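Local coordinates for protein AxyAgu115A (Amphibacillus xylanus NBRC 15112, PDB 6NPS) that probably acts as a family GH115 alpha-glucuronidase, a hydrolase that removes glucuronic acid branches from xylan in hemicellulose, at residues T88-K93 with V114-D119; R94-F99 with Y161-P166; M785-T790 with T963-R968; I796-F801 with V848-V853. The protein carries 3 engineered substitutions. One frame throughout, in Å; residues are numbered along the deposited sequence.

Interaction 1 of 4, residues T88-K93 with V114-D119; sequences TEIAGK and VIAGSD
The type II beta turn from Ile90 to Lys93 packs against the end of strand 109-117, where Ala116 and Gly117 give way to Ser118 and Asp119. Inside the turn Lys93 N bonds to Ile90 O at 3.1 Å, and Gly92, with its positive phi of 80°, occupies the turn's third position. One bond joins the segments directly: Ser118 OG gives its hydrogen to Lys93 O at 2.7 Å, coming from above the carbonyl plane, 47° out of it, rather than onto a lone pair. The first torsion of Ser118 (chi1 66°) sets OG between its own N and carbonyl carbon, from where the same oxygen also accepts the N-H of Val96. The Ser118 CB lies 3.3 Å from Ile90 O, so the serine sits close against the mouth of the turn. The buried Ile90 makes the apolar contact: its extended CG1-CD1 branch reaches the strand, where CD1 stands 3.2 Å from Ala116 O, a tight approach, and 4.0 Å from Ala116 CB. Val96, Leu98 and Val162 also pack on the Ile90 side chain. Beside the turn a water links the backbones, accepting from Gly92 N at 3.1 Å and donating to Ser118 O at 2.6 Å. Asp119 divides its carboxylate: OD2 takes the N-H of Glu95, while OD1 takes that of Gly122. Through the latter bond Asp119 is the N-cap of helix 120-133, placed where the second strand of the hairpin formed by 97-106 and 109-117 leads into that helix.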
# COMPACT_ATOMS: atom_id res chain seq x y z
N THR A 88 -54.39 -47.15 15.90
CA THR A 88 -53.48 -47.94 15.07
C THR A 88 -52.82 -47.09 14.00
O THR A 88 -51.79 -47.50 13.45
CB THR A 88 -54.21 -49.10 14.41
OG1 THR A 88 -55.12 -48.57 13.43
CG2 THR A 88 -54.97 -49.92 15.45
N GLU A 89 -53.35 -45.91 13.71
CA GLU A 89 -52.71 -45.03 12.73
C GLU A 89 -51.35 -44.53 13.20
O GLU A 89 -50.52 -44.13 12.37
CB GLU A 89 -53.61 -43.85 12.43
CG GLU A 89 -54.44 -43.99 11.20
CD GLU A 89 -55.33 -42.79 10.99
OE1 GLU A 89 -56.32 -42.65 11.74
OE2 GLU A 89 -55.04 -41.99 10.08
N ILE A 90 -51.10 -44.45 14.51
CA ILE A 90 -49.87 -43.86 15.01
C ILE A 90 -49.08 -44.78 15.92
O ILE A 90 -47.90 -44.49 16.18
CB ILE A 90 -50.14 -42.53 15.75
CG1 ILE A 90 -50.82 -42.81 17.10
CG2 ILE A 90 -50.94 -41.53 14.86
CD1 ILE A 90 -51.05 -41.54 17.95
N ALA A 91 -49.68 -45.87 16.41
CA ALA A 91 -49.02 -46.76 17.36
C ALA A 91 -47.71 -47.30 16.80
O ALA A 91 -47.66 -47.75 15.64
CB ALA A 91 -49.94 -47.92 17.73
N GLY A 92 -46.67 -47.29 17.63
CA GLY A 92 -45.38 -47.80 17.22
C GLY A 92 -44.53 -46.86 16.37
O GLY A 92 -43.33 -47.13 16.21
N LYS A 93 -45.11 -45.80 15.79
CA LYS A 93 -44.36 -44.88 14.94
C LYS A 93 -43.54 -43.90 15.78
O LYS A 93 -43.85 -43.65 16.94
CB LYS A 93 -45.29 -44.11 14.01
CG LYS A 93 -45.85 -45.01 12.92
CD LYS A 93 -46.65 -44.24 11.94
CE LYS A 93 -47.14 -45.17 10.83
NZ LYS A 93 -48.01 -44.41 9.89
N VAL A 114 -58.52 -33.78 20.15
CA VAL A 114 -57.69 -34.84 20.71
C VAL A 114 -56.28 -34.73 20.14
O VAL A 114 -56.11 -34.60 18.92
CB VAL A 114 -58.30 -36.23 20.46
CG1 VAL A 114 -57.37 -37.32 21.00
CG2 VAL A 114 -59.65 -36.33 21.14
N ILE A 115 -55.28 -34.74 21.01
CA ILE A 115 -53.88 -34.66 20.59
C ILE A 115 -53.20 -35.90 21.18
O ILE A 115 -52.95 -35.95 22.39
CB ILE A 115 -53.22 -33.36 21.04
CG1 ILE A 115 -54.08 -32.17 20.60
CG2 ILE A 115 -51.75 -33.25 20.51
CD1 ILE A 115 -53.47 -30.79 20.86
N ALA A 116 -52.96 -36.91 20.35
CA ALA A 116 -52.38 -38.18 20.78
C ALA A 116 -50.99 -38.36 20.15
O ALA A 116 -50.88 -38.48 18.93
CB ALA A 116 -53.30 -39.34 20.39
N GLY A 117 -49.95 -38.43 20.98
CA GLY A 117 -48.61 -38.74 20.51
C GLY A 117 -48.28 -40.22 20.52
O GLY A 117 -48.71 -40.98 21.40
N SER A 118 -47.49 -40.64 19.54
CA SER A 118 -47.04 -42.04 19.52
C SER A 118 -46.04 -42.32 20.63
O SER A 118 -45.87 -43.48 21.02
CB SER A 118 -46.38 -42.37 18.18
OG SER A 118 -45.17 -41.61 18.03
N ASP A 119 -45.39 -41.28 21.12
CA ASP A 119 -44.34 -41.37 22.14
C ASP A 119 -44.25 -39.96 22.73
O ASP A 119 -45.00 -39.07 22.34
CB ASP A 119 -43.02 -41.88 21.53
CG ASP A 119 -42.56 -41.04 20.27
OD1 ASP A 119 -42.90 -39.84 20.16
OD2 ASP A 119 -41.85 -41.58 19.37
O HOH W 1 -46.89 -45.77 20.30

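Interaction 2 of 4, residues R94-F99 with Y161-P166; sequences REVFLF and YVSKEP
Antiparallel pairing joins strand 97-106 to strand 160-162, an outermost strand of a four-stranded mixed sheet, with Leu98 opposite Val162 and Phe99 opposite Tyr161. Phe99 and Tyr161 form the hydrogen-bonded pair, Phe99 N to Tyr161 O and Tyr161 N to Phe99 O both at 2.8 Å, and Ser163 N continues the ladder to Phe97 O at 3.0 Å. Beyond it a side chain replaces the backbone: Ser163 OG accepts Phe97 N at 2.8 Å and donates to a water that in turn bonds Glu95 O and Lys164 O. Ser163 CB meanwhile lies over the face of the Phe97 ring, 4.0 Å from its centroid, in a CH-pi contact. On the face that carries Leu98 and Val162, Leu98 CD1 touches Val162 CG2 at 3.7 Å. At the far end Glu165 OE2 accepts Arg94 N through its anti lone pair at 2.7 Å, and its carboxylate carbon lies over one face of the Arg94 guanidinium, the two planes 23° apart. Replacing Glu165 with an alanine would probably leave Arg94 N without this acceptor and the guanidinium without its nearby negative charge. No guanidinium N-H points at OE1, so the attraction there is probably one of charge, at longer range than a salt bridge, whereas the backbone amide makes the directional bond.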
# COMPACT_ATOMS: atom_id res chain seq x y z
N ARG A 94 -42.51 -43.33 15.16
CA ARG A 94 -41.54 -42.48 15.85
C ARG A 94 -41.95 -41.02 15.69
O ARG A 94 -42.05 -40.53 14.57
CB ARG A 94 -40.15 -42.71 15.26
CG ARG A 94 -39.02 -41.91 15.92
CD ARG A 94 -37.63 -42.26 15.35
NE ARG A 94 -37.68 -42.97 14.07
CZ ARG A 94 -37.70 -42.41 12.86
NH1 ARG A 94 -37.68 -41.08 12.70
NH2 ARG A 94 -37.75 -43.18 11.78
N GLU A 95 -42.18 -40.33 16.81
CA GLU A 95 -42.42 -38.89 16.83
C GLU A 95 -43.57 -38.47 15.91
O GLU A 95 -43.47 -37.50 15.16
CB GLU A 95 -41.12 -38.14 16.49
CG GLU A 95 -39.99 -38.54 17.45
CD GLU A 95 -38.66 -37.79 17.23
OE1 GLU A 95 -38.42 -37.22 16.15
OE2 GLU A 95 -37.83 -37.81 18.16
N VAL A 96 -44.68 -39.21 15.98
CA VAL A 96 -45.86 -38.89 15.18
C VAL A 96 -47.01 -38.48 16.12
O VAL A 96 -47.08 -38.94 17.26
CB VAL A 96 -46.23 -40.14 14.33
CG1 VAL A 96 -47.70 -40.18 14.01
CG2 VAL A 96 -45.39 -40.19 13.05
N PHE A 97 -47.97 -37.69 15.62
CA PHE A 97 -49.15 -37.44 16.44
C PHE A 97 -50.40 -37.45 15.59
O PHE A 97 -50.36 -37.31 14.36
CB PHE A 97 -49.03 -36.12 17.22
CG PHE A 97 -48.88 -34.92 16.35
CD1 PHE A 97 -50.00 -34.26 15.86
CD2 PHE A 97 -47.63 -34.47 15.99
CE1 PHE A 97 -49.86 -33.14 15.04
CE2 PHE A 97 -47.48 -33.36 15.17
CZ PHE A 97 -48.61 -32.70 14.69
N LEU A 98 -51.52 -37.65 16.27
CA LEU A 98 -52.86 -37.50 15.73
C LEU A 98 -53.46 -36.25 16.34
O LEU A 98 -53.34 -36.01 17.55
CB LEU A 98 -53.71 -38.73 16.10
CG LEU A 98 -55.23 -38.65 15.92
CD1 LEU A 98 -55.61 -38.73 14.43
CD2 LEU A 98 -55.89 -39.77 16.72
N PHE A 99 -54.11 -35.43 15.49
CA PHE A 99 -54.65 -34.13 15.89
C PHE A 99 -56.06 -34.16 15.31
O PHE A 99 -56.24 -34.02 14.09
CB PHE A 99 -53.76 -33.02 15.30
CG PHE A 99 -54.11 -31.63 15.74
CD1 PHE A 99 -53.41 -31.03 16.79
CD2 PHE A 99 -55.05 -30.89 15.03
CE1 PHE A 99 -53.69 -29.71 17.16
CE2 PHE A 99 -55.36 -29.56 15.38
CZ PHE A 99 -54.66 -28.97 16.46
N TYR A 161 -55.71 -34.72 11.39
CA TYR A 161 -54.39 -34.66 10.79
C TYR A 161 -53.52 -35.67 11.53
O TYR A 161 -53.56 -35.71 12.76
CB TYR A 161 -53.80 -33.24 10.88
CG TYR A 161 -52.37 -33.17 10.42
CD1 TYR A 161 -52.03 -33.41 9.09
CD2 TYR A 161 -51.34 -32.93 11.33
CE1 TYR A 161 -50.71 -33.38 8.67
CE2 TYR A 161 -50.01 -32.89 10.92
CZ TYR A 161 -49.70 -33.12 9.60
OH TYR A 161 -48.38 -33.07 9.20
N VAL A 162 -52.77 -36.49 10.77
CA VAL A 162 -51.80 -37.45 11.30
C VAL A 162 -50.42 -37.07 10.73
O VAL A 162 -50.22 -37.14 9.51
CB VAL A 162 -52.16 -38.90 10.92
CG1 VAL A 162 -51.11 -39.89 11.43
CG2 VAL A 162 -53.57 -39.29 11.41
N SER A 163 -49.49 -36.64 11.59
CA SER A 163 -48.17 -36.21 11.10
C SER A 163 -47.40 -37.40 10.53
O SER A 163 -47.80 -38.56 10.67
CB SER A 163 -47.38 -35.54 12.24
OG SER A 163 -47.07 -36.50 13.26
N LYS A 164 -46.24 -37.15 9.92
CA LYS A 164 -45.42 -38.24 9.36
C LYS A 164 -44.10 -38.36 10.14
O LYS A 164 -43.64 -37.38 10.71
CB LYS A 164 -45.14 -38.00 7.88
CG LYS A 164 -46.40 -37.89 7.02
CD LYS A 164 -46.06 -37.46 5.60
CE LYS A 164 -47.23 -37.70 4.66
NZ LYS A 164 -47.03 -38.92 3.83
N GLU A 165 -43.49 -39.55 10.17
CA GLU A 165 -42.24 -39.68 10.91
C GLU A 165 -41.24 -38.67 10.35
O GLU A 165 -41.23 -38.41 9.14
CB GLU A 165 -41.68 -41.10 10.79
CG GLU A 165 -42.33 -42.08 11.76
CD GLU A 165 -41.81 -43.52 11.64
OE1 GLU A 165 -41.48 -43.97 10.53
OE2 GLU A 165 -41.72 -44.20 12.68
N PRO A 166 -40.41 -38.06 11.19
CA PRO A 166 -39.43 -37.09 10.68
C PRO A 166 -38.48 -37.72 9.67
O PRO A 166 -38.03 -38.86 9.83
CB PRO A 166 -38.68 -36.65 11.95
CG PRO A 166 -39.73 -36.83 13.08
CD PRO A 166 -40.50 -38.06 12.67
O HOH W 2 -44.30 -36.17 13.11

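Interaction 3 of 4, residues M785-T790 with T963-R968; sequences MTFVDT and TYYVGR
Tyr965 runs alongside Phe787, and its CB starts directly over the centre of the Phe787 ring, 3.6 Å from the centroid and only 3° off the normal, in a CH-pi contact. The first torsion (chi1 58°) places CG between the backbone N and the carbonyl carbon, and from there the ring runs on in the same direction as the Phe787 side chain. CG lies 3.9 Å from Phe787 CZ, and CD2 comes to 3.6 Å from Phe787 CE2; the rings are oblique, their planes 42° apart. On the other flank CD1 and CE1 meet the methionine: Met785 SD is 3.8 Å from Tyr965 CE1, a Met-aromatic contact in which the doubly bent Met785 chain curls back beside the ring, and Met785 CE also reaches Tyr965 CE1. One face of the tyrosine ring is covered at its centre by Arg968 CB, brought there by the type II turn from Tyr965 to Arg968. The backbones hold this pairing in the C-terminal domain, whose family belongs to the galactose-binding-like clan: residues 964-966, just before the chain's end, bond to strand 786-788 and the residue before it, with a single bridge at Phe787 and Tyr965, and the strand itself pairs in parallel with strand 847-854. Met785 N bonds to Val966 O at 2.9 Å, Val966 N to Thr786 O at 3.0 Å, and Val788 N to Tyr964 O at 3.2 Å. A water also donates to Tyr964 O and to Val788 O while accepting from Thr963 OG1, a hydroxyl also hydrogen-bonded to Ser795 N. Arg968, the last residue, carries its guanidinium on to Asp696 and Glu694 in salt bridges.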
# COMPACT_ATOMS: atom_id res chain seq x y z
N MET A 785 -29.68 -15.70 -27.49
CA MET A 785 -28.70 -16.18 -26.52
C MET A 785 -27.31 -16.35 -27.11
O MET A 785 -26.44 -16.93 -26.45
CB MET A 785 -29.14 -17.49 -25.85
CG MET A 785 -30.60 -17.46 -25.36
SD MET A 785 -30.90 -16.10 -24.19
CE MET A 785 -29.89 -16.67 -22.85
N THR A 786 -27.03 -15.80 -28.29
CA THR A 786 -25.66 -15.79 -28.80
C THR A 786 -24.87 -14.64 -28.19
O THR A 786 -25.21 -13.47 -28.39
CB THR A 786 -25.65 -15.66 -30.31
OG1 THR A 786 -26.43 -16.71 -30.87
CG2 THR A 786 -24.22 -15.73 -30.83
N PHE A 787 -23.79 -14.97 -27.48
CA PHE A 787 -22.91 -13.95 -26.94
C PHE A 787 -21.97 -13.45 -28.04
O PHE A 787 -21.47 -14.24 -28.85
CB PHE A 787 -22.13 -14.50 -25.74
CG PHE A 787 -22.97 -14.60 -24.50
CD1 PHE A 787 -23.82 -15.67 -24.30
CD2 PHE A 787 -22.95 -13.58 -23.54
CE1 PHE A 787 -24.63 -15.74 -23.20
CE2 PHE A 787 -23.74 -13.64 -22.43
CZ PHE A 787 -24.59 -14.73 -22.25
N VAL A 788 -21.77 -12.14 -28.11
CA VAL A 788 -20.99 -11.56 -29.21
C VAL A 788 -19.83 -10.79 -28.59
O VAL A 788 -20.05 -9.85 -27.83
CB VAL A 788 -21.82 -10.65 -30.12
CG1 VAL A 788 -20.93 -10.05 -31.23
CG2 VAL A 788 -22.96 -11.42 -30.80
N ASP A 789 -18.59 -11.20 -28.90
CA ASP A 789 -17.40 -10.50 -28.40
C ASP A 789 -17.25 -9.15 -29.10
O ASP A 789 -16.81 -9.08 -30.24
CB ASP A 789 -16.15 -11.35 -28.62
CG ASP A 789 -14.86 -10.65 -28.12
OD1 ASP A 789 -14.88 -9.45 -27.75
OD2 ASP A 789 -13.79 -11.32 -28.08
N THR A 790 -17.53 -8.07 -28.39
CA THR A 790 -17.16 -6.76 -28.91
C THR A 790 -16.15 -6.02 -28.04
O THR A 790 -15.51 -5.10 -28.54
CB THR A 790 -18.40 -5.88 -29.08
OG1 THR A 790 -19.05 -5.73 -27.81
CG2 THR A 790 -19.35 -6.51 -30.07
N THR A 963 -21.57 -9.79 -20.55
CA THR A 963 -21.47 -9.01 -21.78
C THR A 963 -22.69 -9.27 -22.66
O THR A 963 -23.60 -10.02 -22.31
CB THR A 963 -20.17 -9.34 -22.51
OG1 THR A 963 -20.06 -10.77 -22.66
CG2 THR A 963 -18.95 -8.81 -21.71
N TYR A 964 -22.70 -8.65 -23.83
CA TYR A 964 -23.91 -8.61 -24.63
C TYR A 964 -24.25 -9.98 -25.24
O TYR A 964 -23.36 -10.69 -25.74
CB TYR A 964 -23.75 -7.58 -25.75
CG TYR A 964 -24.89 -7.59 -26.75
CD1 TYR A 964 -26.07 -6.91 -26.49
CD2 TYR A 964 -24.77 -8.25 -27.97
CE1 TYR A 964 -27.13 -6.91 -27.42
CE2 TYR A 964 -25.81 -8.26 -28.88
CZ TYR A 964 -26.98 -7.58 -28.61
OH TYR A 964 -28.02 -7.58 -29.53
N TYR A 965 -25.54 -10.33 -25.25
CA TYR A 965 -26.03 -11.47 -26.04
C TYR A 965 -27.30 -11.06 -26.76
O TYR A 965 -28.07 -10.24 -26.26
CB TYR A 965 -26.32 -12.76 -25.16
CG TYR A 965 -27.33 -12.56 -24.04
CD1 TYR A 965 -28.67 -12.89 -24.20
CD2 TYR A 965 -26.92 -12.05 -22.79
CE1 TYR A 965 -29.60 -12.70 -23.17
CE2 TYR A 965 -27.84 -11.86 -21.74
CZ TYR A 965 -29.19 -12.19 -21.95
OH TYR A 965 -30.13 -12.01 -20.93
N VAL A 966 -27.54 -11.70 -27.91
CA VAL A 966 -28.68 -11.37 -28.75
C VAL A 966 -29.96 -11.72 -28.02
O VAL A 966 -30.09 -12.79 -27.43
CB VAL A 966 -28.55 -12.13 -30.09
CG1 VAL A 966 -29.82 -11.92 -31.00
CG2 VAL A 966 -27.29 -11.67 -30.79
N GLY A 967 -30.92 -10.79 -28.04
CA GLY A 967 -32.14 -10.95 -27.28
C GLY A 967 -32.06 -10.44 -25.86
O GLY A 967 -33.05 -10.51 -25.14
N ARG A 968 -30.93 -9.92 -25.46
CA ARG A 968 -30.83 -9.42 -24.12
C ARG A 968 -31.83 -8.32 -23.94
O ARG A 968 -32.50 -8.31 -22.95
CB ARG A 968 -29.42 -8.92 -23.80
CG ARG A 968 -29.37 -8.00 -22.61
CD ARG A 968 -27.97 -7.85 -22.09
NE ARG A 968 -27.27 -6.75 -22.69
CZ ARG A 968 -26.07 -6.39 -22.31
NH1 ARG A 968 -25.50 -7.06 -21.37
NH2 ARG A 968 -25.46 -5.38 -22.86
O HOH W 3 -20.77 -11.06 -25.22
O HOH W 4 -20.05 -7.35 -25.08

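Interaction 4 of 4, residues I796-F801 with V848-V853; sequences IEAEHF and VEYHFV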
# COMPACT_ATOMS: atom_id res chain seq x y z
N ILE A 796 -20.46 -14.60 -19.27
CA ILE A 796 -21.74 -15.29 -19.43
C ILE A 796 -22.22 -15.72 -18.05
O ILE A 796 -21.51 -16.46 -17.37
CB ILE A 796 -21.60 -16.54 -20.32
CG1 ILE A 796 -21.14 -16.16 -21.73
CG2 ILE A 796 -22.91 -17.32 -20.35
CD1 ILE A 796 -20.70 -17.35 -22.55
N GLU A 797 -23.40 -15.27 -17.63
CA GLU A 797 -23.98 -15.92 -16.47
C GLU A 797 -24.45 -17.31 -16.90
O GLU A 797 -25.00 -17.49 -17.99
CB GLU A 797 -25.11 -15.11 -15.85
CG GLU A 797 -24.78 -13.64 -15.65
CD GLU A 797 -24.18 -13.27 -14.28
OE1 GLU A 797 -23.59 -14.12 -13.58
OE2 GLU A 797 -24.31 -12.08 -13.92
N ALA A 798 -24.14 -18.31 -16.06
CA ALA A 798 -24.27 -19.70 -16.47
C ALA A 798 -25.71 -20.04 -16.84
O ALA A 798 -25.95 -20.96 -17.63
CB ALA A 798 -23.74 -20.60 -15.33
N GLU A 799 -26.68 -19.33 -16.27
CA GLU A 799 -28.08 -19.57 -16.61
C GLU A 799 -28.43 -19.19 -18.05
O GLU A 799 -29.44 -19.68 -18.58
CB GLU A 799 -28.94 -18.82 -15.59
CG GLU A 799 -30.18 -18.20 -16.09
CD GLU A 799 -30.80 -17.23 -15.11
OE1 GLU A 799 -30.59 -17.36 -13.88
OE2 GLU A 799 -31.56 -16.35 -15.59
N HIS A 800 -27.59 -18.42 -18.73
CA HIS A 800 -27.90 -17.97 -20.11
C HIS A 800 -27.33 -18.90 -21.19
O HIS A 800 -26.78 -18.46 -22.21
CB HIS A 800 -27.42 -16.53 -20.30
CG HIS A 800 -28.20 -15.57 -19.47
ND1 HIS A 800 -27.62 -14.50 -18.83
CD2 HIS A 800 -29.51 -15.56 -19.13
CE1 HIS A 800 -28.55 -13.86 -18.13
NE2 HIS A 800 -29.70 -14.48 -18.29
N PHE A 801 -27.52 -20.21 -21.01
CA PHE A 801 -27.23 -21.15 -22.07
C PHE A 801 -28.29 -21.07 -23.16
O PHE A 801 -29.45 -20.72 -22.91
CB PHE A 801 -27.17 -22.57 -21.54
CG PHE A 801 -28.32 -22.94 -20.68
CD1 PHE A 801 -28.21 -22.85 -19.30
CD2 PHE A 801 -29.50 -23.39 -21.23
CE1 PHE A 801 -29.26 -23.22 -18.48
CE2 PHE A 801 -30.57 -23.75 -20.41
CZ PHE A 801 -30.43 -23.67 -19.02
N VAL A 848 -25.32 -28.42 -21.01
CA VAL A 848 -25.85 -27.13 -21.43
C VAL A 848 -24.94 -26.63 -22.55
O VAL A 848 -23.76 -26.97 -22.60
CB VAL A 848 -25.93 -26.08 -20.30
CG1 VAL A 848 -27.08 -26.45 -19.34
CG2 VAL A 848 -24.61 -25.95 -19.55
N GLU A 849 -25.51 -25.84 -23.45
CA GLU A 849 -24.78 -25.38 -24.62
C GLU A 849 -24.87 -23.87 -24.72
O GLU A 849 -25.97 -23.30 -24.71
CB GLU A 849 -25.34 -26.06 -25.88
CG GLU A 849 -24.69 -25.67 -27.20
CD GLU A 849 -25.31 -26.46 -28.38
OE1 GLU A 849 -25.13 -27.69 -28.43
OE2 GLU A 849 -25.98 -25.84 -29.23
N TYR A 850 -23.71 -23.22 -24.85
CA TYR A 850 -23.58 -21.78 -24.99
C TYR A 850 -23.13 -21.46 -26.41
O TYR A 850 -22.34 -22.20 -26.99
CB TYR A 850 -22.58 -21.23 -23.98
CG TYR A 850 -22.94 -21.55 -22.57
CD1 TYR A 850 -23.66 -20.66 -21.80
CD2 TYR A 850 -22.57 -22.77 -21.99
CE1 TYR A 850 -24.00 -20.94 -20.51
CE2 TYR A 850 -22.92 -23.05 -20.70
CZ TYR A 850 -23.64 -22.15 -19.97
OH TYR A 850 -24.01 -22.42 -18.69
N HIS A 851 -23.66 -20.38 -26.97
CA HIS A 851 -23.29 -19.94 -28.32
C HIS A 851 -22.54 -18.63 -28.18
O HIS A 851 -22.98 -17.75 -27.44
CB HIS A 851 -24.53 -19.76 -29.22
CG HIS A 851 -25.18 -21.06 -29.60
ND1 HIS A 851 -26.39 -21.12 -30.26
CD2 HIS A 851 -24.80 -22.34 -29.39
CE1 HIS A 851 -26.72 -22.39 -30.46
NE2 HIS A 851 -25.77 -23.15 -29.93
N PHE A 852 -21.42 -18.49 -28.88
CA PHE A 852 -20.66 -17.25 -28.77
C PHE A 852 -19.87 -17.00 -30.05
O PHE A 852 -19.51 -17.94 -30.77
CB PHE A 852 -19.73 -17.24 -27.53
CG PHE A 852 -18.60 -18.24 -27.59
CD1 PHE A 852 -17.33 -17.84 -27.99
CD2 PHE A 852 -18.80 -19.57 -27.24
CE1 PHE A 852 -16.28 -18.76 -28.04
CE2 PHE A 852 -17.77 -20.49 -27.30
CZ PHE A 852 -16.50 -20.09 -27.70
N VAL A 853 -19.60 -15.72 -30.32
CA VAL A 853 -19.02 -15.25 -31.59
C VAL A 853 -17.68 -14.58 -31.29
O VAL A 853 -17.62 -13.59 -30.55
CB VAL A 853 -19.95 -14.26 -32.32
CG1 VAL A 853 -19.24 -13.61 -33.55
CG2 VAL A 853 -21.26 -14.96 -32.76
O HOH W 5 -25.48 -18.94 -25.04
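Tyr850 OH donates to Ala798 O at 2.6 Å, lying in the carbonyl plane on a lone pair, with a C=O...O angle of 122°. The bond ties strand 847-854 of the C-terminal, galactose-binding-like domain to the type I turn from Glu797 to His800 that follows strand 794-797. CG of Tyr850 stands anti to its carbonyl carbon (chi1 -57°), which carries the ring toward the turn, against Phe801. Phe801 CB sits over one face of this ring, 4.0 Å from the centroid, in a CH-pi contact, and Ile796 CG2 approaches obliquely to 3.7 Å from Tyr850 CD1. Outside the two segments Ile932 and Ile944 also pack on Tyr850; in this buried setting the hydroxyl finds its acceptor in the turn carbonyl. A phenylalanine in place of Tyr850 would probably leave Ala798 O without this donor and the turn less firmly fixed to the strand. A water adds a second tie, donating to His800 O at 3.2 Å and accepting from His851 N at 3.0 Å. Within the strand His851 NE2 gives a hydrogen bond to Glu849 OE2, while OE1 of the same carboxylate is held by Arg931 in a salt bridge. Phe801 in turn offers one face of its own ring to Val848: CG1 of the valine lies 3.9 Å from the ring centroid, 17° off the normal, shifted from the ring centre toward its edge.

The four contacts form two pairs at distant ends of the chain. Interactions 1 and 2, with centres 7 Å apart, share the mixed sheet of strands 64-69, 109-117, 97-106 and 160-162; their segments alternate along the sequence, and residues 88-99 run through both. Interactions 3 and 4, with centres 9 Å apart, lie in the C-terminal domain, where strand 786-788 neighbours strand 847-854; both segments of interaction 4 fall between those of interaction 3, so the chain's last residues come back to strand 786-788. Between the pairs the centres are 46 to 60 Å apart, and the intervening sequence includes the eight parallel TIM-barrel strands, long helices and further sheets. The two pairs thus belong to separate parts of the fold.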